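Local coordinates for protein gamma-D-glutamyl-L-lysine dipeptidyl-peptidase (Bacillus cereus ATCC 10987, PDB 3H41) that probably hydrolyses gamma-D-glutamyl-L-lysine bonds in murein peptides, releasing L-Ala-gamma-D-Glu dipeptides, as a cysteine peptidase of the NlpC/P60 family, at residues I256-D261 / H269-I274; D276-H281 / I291-T296. All coordinates share one frame; numbering follows the deposited sequence. Where two conformers were deposited one is given.

Both interactions are antiparallel strand pairings in the sheet of the NlpC/P60 catalytic domain, their centres about 10 Å apart. Strand 267-275 of interaction 1 and strand 278-281 of interaction 2 follow one another in the chain and lie side by side, joined by the backbone bond from Ile280 N to Met272 O, 2.8 Å. Each interaction contributes one inferred active-site residue: His269, the probable proton acceptor, and His281, linked by a probable hydrogen bond between His269 NE2 and His281 ND1, 2.7 Å. The side chain of His269 is about 6 Å from the bound D-glutamic acid and that of His281 about 10 Å, consistent with a second-shell place for His281.

Interaction 1 of 2, residues I256-D261 / H269-I274; sequences IFFAHD and HVAMYI
Phe258 and His269 form a hydrogen-bonded pair between antiparallel strands, their side chains running side by side from the same face of the sheet. Followed outward, Phe258 first sets its CB 4.1 Å from CB of His269. One side of the ring then leans on the histidine: CD2 lies 3.4 Å from His269 CD2, in the plane of the imidazole and at its edge. One atom farther, CE2 still touches His269 CD2, at 3.8 Å. It also reaches CB of Ala271 at 4.2 Å; a methyl is all that Ala271 sets beside the edge of the phenyl ring. The two ring planes make 35°, an oblique meeting. Beyond the two strands, Tyr299 meets the Phe258 ring edge-to-face and also packs on the histidine ring.

His269 CG stands anti to the backbone N (chi1 -175°), which carries the imidazole alongside the phenyl ring. On the other face, Phe257 and Val270, both buried and apolar, pair beside helix 235-238. CE1 of Phe257 packs tightly, 3.3 Å from CG2 of Val270, the methyl of the branched valine that is anti to the backbone N.

Backbone bonds set the register. Ile256 N donates to Ala271 O at 2.8 Å and nearly straight (174°), and Ala271 N answers to Ile256 O. At the other end, His269 N to Phe258 O is longer, 3.3 Å. The inferred catalytic histidine is therefore held through backbone bonds to Phe258, with the phenyl ring along its CD2 edge, while NE2 is hydrogen-bonded to ND1 of His281.

Interaction 2 of 2, residues D276-H281 / I291-T296; sequences DGNMIH and IIPLNT
The carbonyl O of Gly277 is gripped twice: Leu294 N donates to it at 2.8 Å, almost straight (174°), and a water donates at 2.7 Å while accepting from Asn295 N. At phi 85° a CB would press on the carbonyl O of Asp276, so glycine suits the residue just before strand 278-281. Farther along, Met279 and Ile292 exchange backbone bonds, Met279 N to Ile292 O at 2.9 Å and Ile292 N to Met279 O at 3.0 Å.

Met279, a selenomethionine, leaves the backbone with CG between N and the carbonyl carbon (chi1 62°) and then runs extended beside Ile292. Its CE touches Ile292 CD1 at 3.7 Å, and SE meets CD1 of Leu294 at 3.8 Å, the Met279 and Leu294 side chains crossing at about a right angle. A long unbranched chain can run between Ile292 and Leu294 and touch both. Ile292 CD1 also comes to CE1 of the His281 ring, 3.6 Å away and obliquely. Glu290 OE2 bonds His281 NE2, and ND1 on the same ring bonds His269 NE2. On the opposite face, Ile280 and Ile291 pack CG1 to CG1 at 3.9 Å, with Leu200 touching both.

Past the strand, Thr296 OG1 bonds back to Pro293 O, and Asn295 centres an inverse gamma turn. The whole is an antiparallel beta hairpin at the margin of the NlpC/P60 sheet, its first strand ending in His281, the inferred third residue of the papain-like active site.

Interaction 1 of 2, residues I256-D261 / H269-I274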
ATOM      1  N   ILE A 256      14.938  -8.794  -2.846  1.00 13.29           N
ATOM      2  CA  ILE A 256      15.295 -10.157  -3.252  0.60 15.02           C
ATOM      3  C   ILE A 256      14.039 -10.859  -3.739  1.00 12.75           C
ATOM      4  O   ILE A 256      12.967 -10.728  -3.141  1.00 13.32           O
ATOM      5  CB  ILE A 256      15.948 -10.925  -2.095  0.60 15.65           C
ATOM      6  CG1 ILE A 256      16.948 -10.038  -1.353  0.60 20.98           C
ATOM      7  CG2 ILE A 256      16.623 -12.210  -2.601  0.60 20.53           C
ATOM      8  CD1 ILE A 256      18.056  -9.493  -2.209  0.60 30.09           C
ATOM      9  N   PHE A 257      14.184 -11.596  -4.842  1.00 15.27           N
ATOM     10  CA  PHE A 257      13.077 -12.205  -5.541  1.00 13.50           C
ATOM     11  C   PHE A 257      13.166 -13.719  -5.543  1.00 12.80           C
ATOM     12  O   PHE A 257      14.256 -14.276  -5.549  1.00 15.32           O
ATOM     13  CB  PHE A 257      12.996 -11.602  -6.963  1.00 12.49           C
ATOM     14  CG  PHE A 257      12.761 -10.145  -6.925  1.00 11.22           C
ATOM     15  CD1 PHE A 257      11.472  -9.645  -6.795  1.00 12.47           C
ATOM     16  CD2 PHE A 257      13.825  -9.254  -6.925  1.00 12.30           C
ATOM     17  CE1 PHE A 257      11.244  -8.256  -6.703  1.00 13.85           C
ATOM     18  CE2 PHE A 257      13.603  -7.877  -6.831  1.00 14.07           C
ATOM     19  CZ  PHE A 257      12.331  -7.385  -6.721  1.00 11.18           C
ATOM     20  N   PHE A 258      11.999 -14.357  -5.498  1.00 13.29           N
ATOM     21  CA  PHE A 258      11.912 -15.813  -5.539  1.00 15.41           C
ATOM     22  C   PHE A 258      10.959 -16.204  -6.643  1.00 13.43           C
ATOM     23  O   PHE A 258       9.888 -15.586  -6.812  1.00 14.16           O
ATOM     24  CB  PHE A 258      11.496 -16.369  -4.166  1.00 14.45           C
ATOM     25  CG  PHE A 258      12.371 -15.869  -3.051  1.00  9.72           C
ATOM     26  CD1 PHE A 258      13.563 -16.535  -2.735  1.00 11.65           C
ATOM     27  CD2 PHE A 258      12.104 -14.655  -2.420  1.00 16.61           C
ATOM     28  CE1 PHE A 258      14.415 -16.046  -1.738  1.00 15.34           C
ATOM     29  CE2 PHE A 258      12.973 -14.158  -1.424  1.00 12.99           C
ATOM     30  CZ  PHE A 258      14.123 -14.866  -1.087  1.00 18.63           C
ATOM     31  N   ALA A 259      11.337 -17.241  -7.404  1.00 13.16           N
ATOM     32  CA  ALA A 259      10.557 -17.654  -8.548  1.00 14.20           C
ATOM     33  C   ALA A 259      10.266 -19.153  -8.513  1.00 13.43           C
ATOM     34  O   ALA A 259      11.031 -19.952  -7.954  1.00 14.75           O
ATOM     35  CB  ALA A 259      11.302 -17.269  -9.898  1.00 14.21           C
ATOM     36  N   HIS A 260       9.165 -19.518  -9.125  1.00 12.89           N
ATOM     37  CA  HIS A 260       8.771 -20.925  -9.268  1.00 16.77           C
ATOM     38  C   HIS A 260       9.826 -21.749  -9.998  1.00 18.14           C
ATOM     39  O   HIS A 260      10.704 -21.200 -10.723  1.00 16.63           O
ATOM     40  CB  HIS A 260       7.444 -21.030 -10.032  1.00 18.25           C
ATOM     41  CG  HIS A 260       6.263 -20.497  -9.276  1.00 21.71           C
ATOM     42  ND1 HIS A 260       5.700 -21.170  -8.214  1.00 24.84           N
ATOM     43  CD2 HIS A 260       5.527 -19.374  -9.441  1.00 27.76           C
ATOM     44  CE1 HIS A 260       4.679 -20.478  -7.746  1.00 26.30           C
ATOM     45  NE2 HIS A 260       4.550 -19.386  -8.474  1.00 27.70           N
ATOM     46  N   ASP A 261       9.734 -23.066  -9.822  1.00 18.29           N
ATOM     47  CA  ASP A 261      10.652 -24.022 -10.469  1.00 15.97           C
ATOM     48  C   ASP A 261      12.122 -23.683 -10.226  1.00 17.49           C
ATOM     49  O   ASP A 261      12.878 -23.442 -11.164  1.00 15.33           O
ATOM     50  CB  ASP A 261      10.369 -24.091 -11.980  1.00 19.12           C
ATOM     51  CG  ASP A 261      11.205 -25.195 -12.706  1.00 26.46           C
ATOM     52  OD1 ASP A 261      11.747 -26.124 -12.031  1.00 22.27           O
ATOM     53  OD2 ASP A 261      11.319 -25.112 -13.953  1.00 23.70           O
ATOM     54  N   HIS A 269       7.517 -14.043  -5.210  1.00 16.36           N
ATOM     55  CA  HIS A 269       7.759 -13.514  -3.869  0.70 16.46           C
ATOM     56  C   HIS A 269       8.874 -12.483  -3.897  1.00 15.99           C
ATOM     57  O   HIS A 269       9.803 -12.575  -4.705  1.00 13.33           O
ATOM     58  CB  HIS A 269       8.071 -14.636  -2.850  0.70 18.46           C
ATOM     59  CG  HIS A 269       8.216 -14.132  -1.447  0.70 23.84           C
ATOM     60  ND1 HIS A 269       7.160 -13.584  -0.749  0.70 17.82           N
ATOM     61  CD2 HIS A 269       9.298 -14.014  -0.642  0.70 25.72           C
ATOM     62  CE1 HIS A 269       7.582 -13.191   0.441  0.70 17.30           C
ATOM     63  NE2 HIS A 269       8.877 -13.425   0.524  0.70 13.37           N
ATOM     64  N   VAL A 270       8.770 -11.501  -3.006  1.00 14.10           N
ATOM     65  CA  VAL A 270       9.785 -10.489  -2.862  1.00 11.87           C
ATOM     66  C   VAL A 270       9.963 -10.216  -1.370  1.00 13.20           C
ATOM     67  O   VAL A 270       8.978 -10.263  -0.584  1.00 13.48           O
ATOM     68  CB  VAL A 270       9.460  -9.213  -3.632  1.00 13.32           C
ATOM     69  CG1 VAL A 270       8.082  -8.634  -3.220  1.00 16.17           C
ATOM     70  CG2 VAL A 270      10.616  -8.165  -3.507  1.00 10.22           C
ATOM     71  N   ALA A 271      11.213  -9.989  -0.996  1.00 12.73           N
ATOM     72  CA  ALA A 271      11.578  -9.640   0.373  1.00 14.55           C
ATOM     73  C   ALA A 271      12.653  -8.538   0.331  1.00 12.88           C
ATOM     74  O   ALA A 271      13.214  -8.261  -0.705  1.00 12.59           O
ATOM     75  CB  ALA A 271      12.074 -10.898   1.106  1.00 14.48           C
HETATM   76  N   MSE A 272      12.893  -7.849   1.434  1.00 12.65           N
HETATM   77  CA  MSE A 272      13.985  -6.869   1.480  1.00 10.39           C
HETATM   78  C   MSE A 272      15.086  -7.366   2.373  1.00 10.26           C
HETATM   79  O   MSE A 272      14.834  -7.750   3.519  1.00 14.12           O
HETATM   80  CB  MSE A 272      13.476  -5.507   2.040  1.00 10.29           C
HETATM   81  CG  MSE A 272      14.506  -4.425   1.968  1.00  9.73           C
HETATM   82 SE   MSE A 272      13.786  -2.671   2.429  0.75 10.72          SE
HETATM   83  CE  MSE A 272      13.210  -3.092   4.170  1.00 13.50           C
ATOM     84  N   TYR A 273      16.307  -7.330   1.846  1.00 12.34           N
ATOM     85  CA  TYR A 273      17.504  -7.703   2.582  1.00 14.52           C
ATOM     86  C   TYR A 273      17.759  -6.706   3.699  1.00 13.86           C
ATOM     87  O   TYR A 273      17.697  -5.490   3.470  1.00 14.62           O
ATOM     88  CB  TYR A 273      18.714  -7.773   1.641  1.00 14.56           C
ATOM     89  CG  TYR A 273      19.916  -8.435   2.291  1.00 15.34           C
ATOM     90  CD1 TYR A 273      19.823  -9.711   2.825  1.00 26.99           C
ATOM     91  CD2 TYR A 273      21.150  -7.785   2.358  1.00 20.50           C
ATOM     92  CE1 TYR A 273      20.913 -10.318   3.422  1.00 23.03           C
ATOM     93  CE2 TYR A 273      22.249  -8.390   2.971  1.00 16.54           C
ATOM     94  CZ  TYR A 273      22.125  -9.648   3.483  1.00 23.17           C
ATOM     95  OH  TYR A 273      23.205 -10.244   4.093  1.00 23.20           O
ATOM     96  N   ILE A 274      18.038  -7.201   4.896  1.00 13.23           N
ATOM     97  CA  ILE A 274      18.273  -6.298   6.055  1.00 17.09           C
ATOM     98  C   ILE A 274      19.676  -6.468   6.637  1.00 18.44           C
ATOM     99  O   ILE A 274      19.988  -5.928   7.712  1.00 16.96           O
ATOM    100  CB  ILE A 274      17.156  -6.427   7.150  1.00 15.40           C
ATOM    101  CG1 ILE A 274      17.263  -7.726   7.966  1.00 17.69           C
ATOM    102  CG2 ILE A 274      15.756  -6.310   6.506  1.00 15.64           C
ATOM    103  CD1 ILE A 274      16.407  -7.749   9.286  1.00 16.53           C
TER

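Interaction 2 of 2, residues D276-H281 / I291-T296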
ATOM      1  N   ASP A 276      23.317  -9.055   7.473  1.00 22.82           N
ATOM      2  CA  ASP A 276      23.660 -10.208   8.313  1.00 21.96           C
ATOM      3  C   ASP A 276      22.912 -11.489   7.921  1.00 19.94           C
ATOM      4  O   ASP A 276      22.604 -12.300   8.767  1.00 23.09           O
ATOM      5  CB  ASP A 276      23.403  -9.890   9.775  1.00 25.19           C
ATOM      6  CG  ASP A 276      24.271  -8.729  10.287  1.00 35.49           C
ATOM      7  OD1 ASP A 276      25.417  -8.543   9.806  1.00 44.17           O
ATOM      8  OD2 ASP A 276      23.794  -7.995  11.177  1.00 49.23           O
ATOM      9  N   GLY A 277      22.568 -11.635   6.645  1.00 18.10           N
ATOM     10  CA  GLY A 277      21.940 -12.865   6.168  1.00 18.52           C
ATOM     11  C   GLY A 277      20.430 -12.936   6.346  1.00 17.07           C
ATOM     12  O   GLY A 277      19.826 -13.975   6.050  1.00 16.06           O
ATOM     13  N   ASN A 278      19.816 -11.851   6.834  1.00 15.04           N
ATOM     14  CA  ASN A 278      18.362 -11.841   7.114  1.00 13.07           C
ATOM     15  C   ASN A 278      17.576 -10.954   6.146  1.00 14.17           C
ATOM     16  O   ASN A 278      18.152 -10.115   5.448  1.00 15.75           O
ATOM     17  CB  ASN A 278      18.088 -11.395   8.536  1.00 16.79           C
ATOM     18  CG  ASN A 278      18.618 -12.369   9.551  1.00 21.53           C
ATOM     19  OD1 ASN A 278      18.527 -13.587   9.358  1.00 21.11           O
ATOM     20  ND2 ASN A 278      19.239 -11.844  10.616  1.00 20.53           N
HETATM   21  N   MSE A 279      16.269 -11.179   6.091  1.00 14.21           N
HETATM   22  CA  MSE A 279      15.385 -10.403   5.219  1.00 13.31           C
HETATM   23  C   MSE A 279      14.076 -10.153   5.943  1.00 12.03           C
HETATM   24  O   MSE A 279      13.723 -10.866   6.866  1.00 14.14           O
HETATM   25  CB  MSE A 279      15.133 -11.087   3.883  1.00 12.38           C
HETATM   26  CG  MSE A 279      14.450 -12.404   4.006  1.00 16.89           C
HETATM   27 SE   MSE A 279      14.540 -13.382   2.342  0.75 11.98          SE
HETATM   28  CE  MSE A 279      13.199 -14.534   2.883  1.00 14.30           C
ATOM     29  N   ILE A 280      13.377  -9.108   5.526  1.00 11.60           N
ATOM     30  CA  ILE A 280      12.098  -8.782   6.077  1.00 11.29           C
ATOM     31  C   ILE A 280      11.082  -8.856   4.938  1.00 10.42           C
ATOM     32  O   ILE A 280      11.416  -8.504   3.818  1.00 12.67           O
ATOM     33  CB  ILE A 280      12.112  -7.386   6.780  1.00  9.27           C
ATOM     34  CG1 ILE A 280      10.841  -7.178   7.587  1.00 10.77           C
ATOM     35  CG2 ILE A 280      12.384  -6.247   5.775  1.00  9.59           C
ATOM     36  CD1 ILE A 280      10.919  -5.967   8.627  1.00 12.71           C
ATOM     37  N   HIS A 281       9.881  -9.384   5.238  1.00  9.23           N
ATOM     38  CA  HIS A 281       8.825  -9.531   4.250  1.00 10.76           C
ATOM     39  C   HIS A 281       7.460  -9.709   4.868  1.00 10.62           C
ATOM     40  O   HIS A 281       7.311  -9.976   6.073  1.00 11.40           O
ATOM     41  CB  HIS A 281       9.153 -10.713   3.270  1.00 12.10           C
ATOM     42  CG  HIS A 281       9.230 -12.071   3.903  1.00 15.15           C
ATOM     43  ND1 HIS A 281       9.489 -13.219   3.163  1.00 16.55           N
ATOM     44  CD2 HIS A 281       9.082 -12.484   5.190  1.00 14.79           C
ATOM     45  CE1 HIS A 281       9.484 -14.265   3.971  1.00 19.43           C
ATOM     46  NE2 HIS A 281       9.265 -13.849   5.203  1.00 13.90           N
ATOM     47  N   ILE A 291      10.821 -11.325  10.106  1.00 11.84           N
ATOM     48  CA  ILE A 291      12.213 -11.358   9.705  1.00 10.51           C
ATOM     49  C   ILE A 291      12.697 -12.815   9.739  1.00 12.58           C
ATOM     50  O   ILE A 291      12.564 -13.490  10.762  1.00 10.78           O
ATOM     51  CB  ILE A 291      13.075 -10.480  10.654  1.00 16.13           C
ATOM     52  CG1 ILE A 291      12.852  -8.982  10.375  1.00 14.81           C
ATOM     53  CG2 ILE A 291      14.536 -10.840  10.567  1.00 13.13           C
ATOM     54  CD1 ILE A 291      13.378  -8.046  11.447  1.00 17.01           C
ATOM     55  N   ILE A 292      13.271 -13.290   8.650  1.00 12.37           N
ATOM     56  CA  ILE A 292      13.809 -14.661   8.560  1.00 13.63           C
ATOM     57  C   ILE A 292      15.140 -14.698   7.798  1.00 15.72           C
ATOM     58  O   ILE A 292      15.503 -13.745   7.085  1.00 14.43           O
ATOM     59  CB  ILE A 292      12.812 -15.679   7.893  1.00 14.30           C
ATOM     60  CG1 ILE A 292      12.484 -15.307   6.452  1.00 20.45           C
ATOM     61  CG2 ILE A 292      11.541 -15.854   8.717  1.00 18.77           C
ATOM     62  CD1 ILE A 292      11.721 -16.417   5.719  1.00 15.98           C
ATOM     63  N   PRO A 293      15.878 -15.802   7.929  1.00 16.04           N
ATOM     64  CA  PRO A 293      17.119 -15.849   7.177  1.00 15.35           C
ATOM     65  C   PRO A 293      16.839 -15.977   5.709  1.00 14.28           C
ATOM     66  O   PRO A 293      15.832 -16.621   5.337  1.00 15.84           O
ATOM     67  CB  PRO A 293      17.796 -17.152   7.664  1.00 17.05           C
ATOM     68  CG  PRO A 293      17.165 -17.461   8.996  1.00 18.85           C
ATOM     69  CD  PRO A 293      15.777 -16.853   8.964  1.00 19.36           C
ATOM     70  N   LEU A 294      17.741 -15.448   4.876  1.00 14.66           N
ATOM     71  CA  LEU A 294      17.674 -15.679   3.440  1.00 17.04           C
ATOM     72  C   LEU A 294      17.841 -17.171   3.140  1.00 18.36           C
ATOM     73  O   LEU A 294      17.179 -17.724   2.263  1.00 18.25           O
ATOM     74  CB  LEU A 294      18.741 -14.853   2.719  1.00 20.89           C
ATOM     75  CG  LEU A 294      18.878 -15.006   1.201  1.00 23.49           C
ATOM     76  CD1 LEU A 294      17.534 -14.828   0.417  1.00 24.30           C
ATOM     77  CD2 LEU A 294      19.917 -14.022   0.755  1.00 16.58           C
ATOM     78  N   ASN A 295      18.698 -17.821   3.910  1.00 20.14           N
ATOM     79  CA  ASN A 295      18.911 -19.240   3.836  1.00 22.04           C
ATOM     80  C   ASN A 295      17.821 -20.016   4.556  1.00 22.18           C
ATOM     81  O   ASN A 295      18.103 -20.725   5.505  1.00 25.15           O
ATOM     82  CB  ASN A 295      20.256 -19.571   4.472  1.00 24.28           C
ATOM     83  CG  ASN A 295      20.716 -20.972   4.149  1.00 35.57           C
ATOM     84  OD1 ASN A 295      20.355 -21.531   3.105  1.00 39.86           O
ATOM     85  ND2 ASN A 295      21.493 -21.567   5.056  1.00 33.81           N
ATOM     86  N   THR A 296      16.573 -19.849   4.159  1.00 21.17           N
ATOM     87  CA  THR A 296      15.478 -20.623   4.735  1.00 18.99           C
ATOM     88  C   THR A 296      15.069 -21.612   3.643  1.00 18.87           C
ATOM     89  O   THR A 296      14.984 -21.233   2.473  1.00 17.63           O
ATOM     90  CB  THR A 296      14.319 -19.710   5.160  1.00 18.99           C
ATOM     91  OG1 THR A 296      14.767 -18.880   6.244  1.00 13.93           O
ATOM     92  CG2 THR A 296      13.055 -20.519   5.576  1.00 19.61           C
TER
HETATM   93  O   HOH W   1      20.842 -16.470   5.708  1.00 19.67           O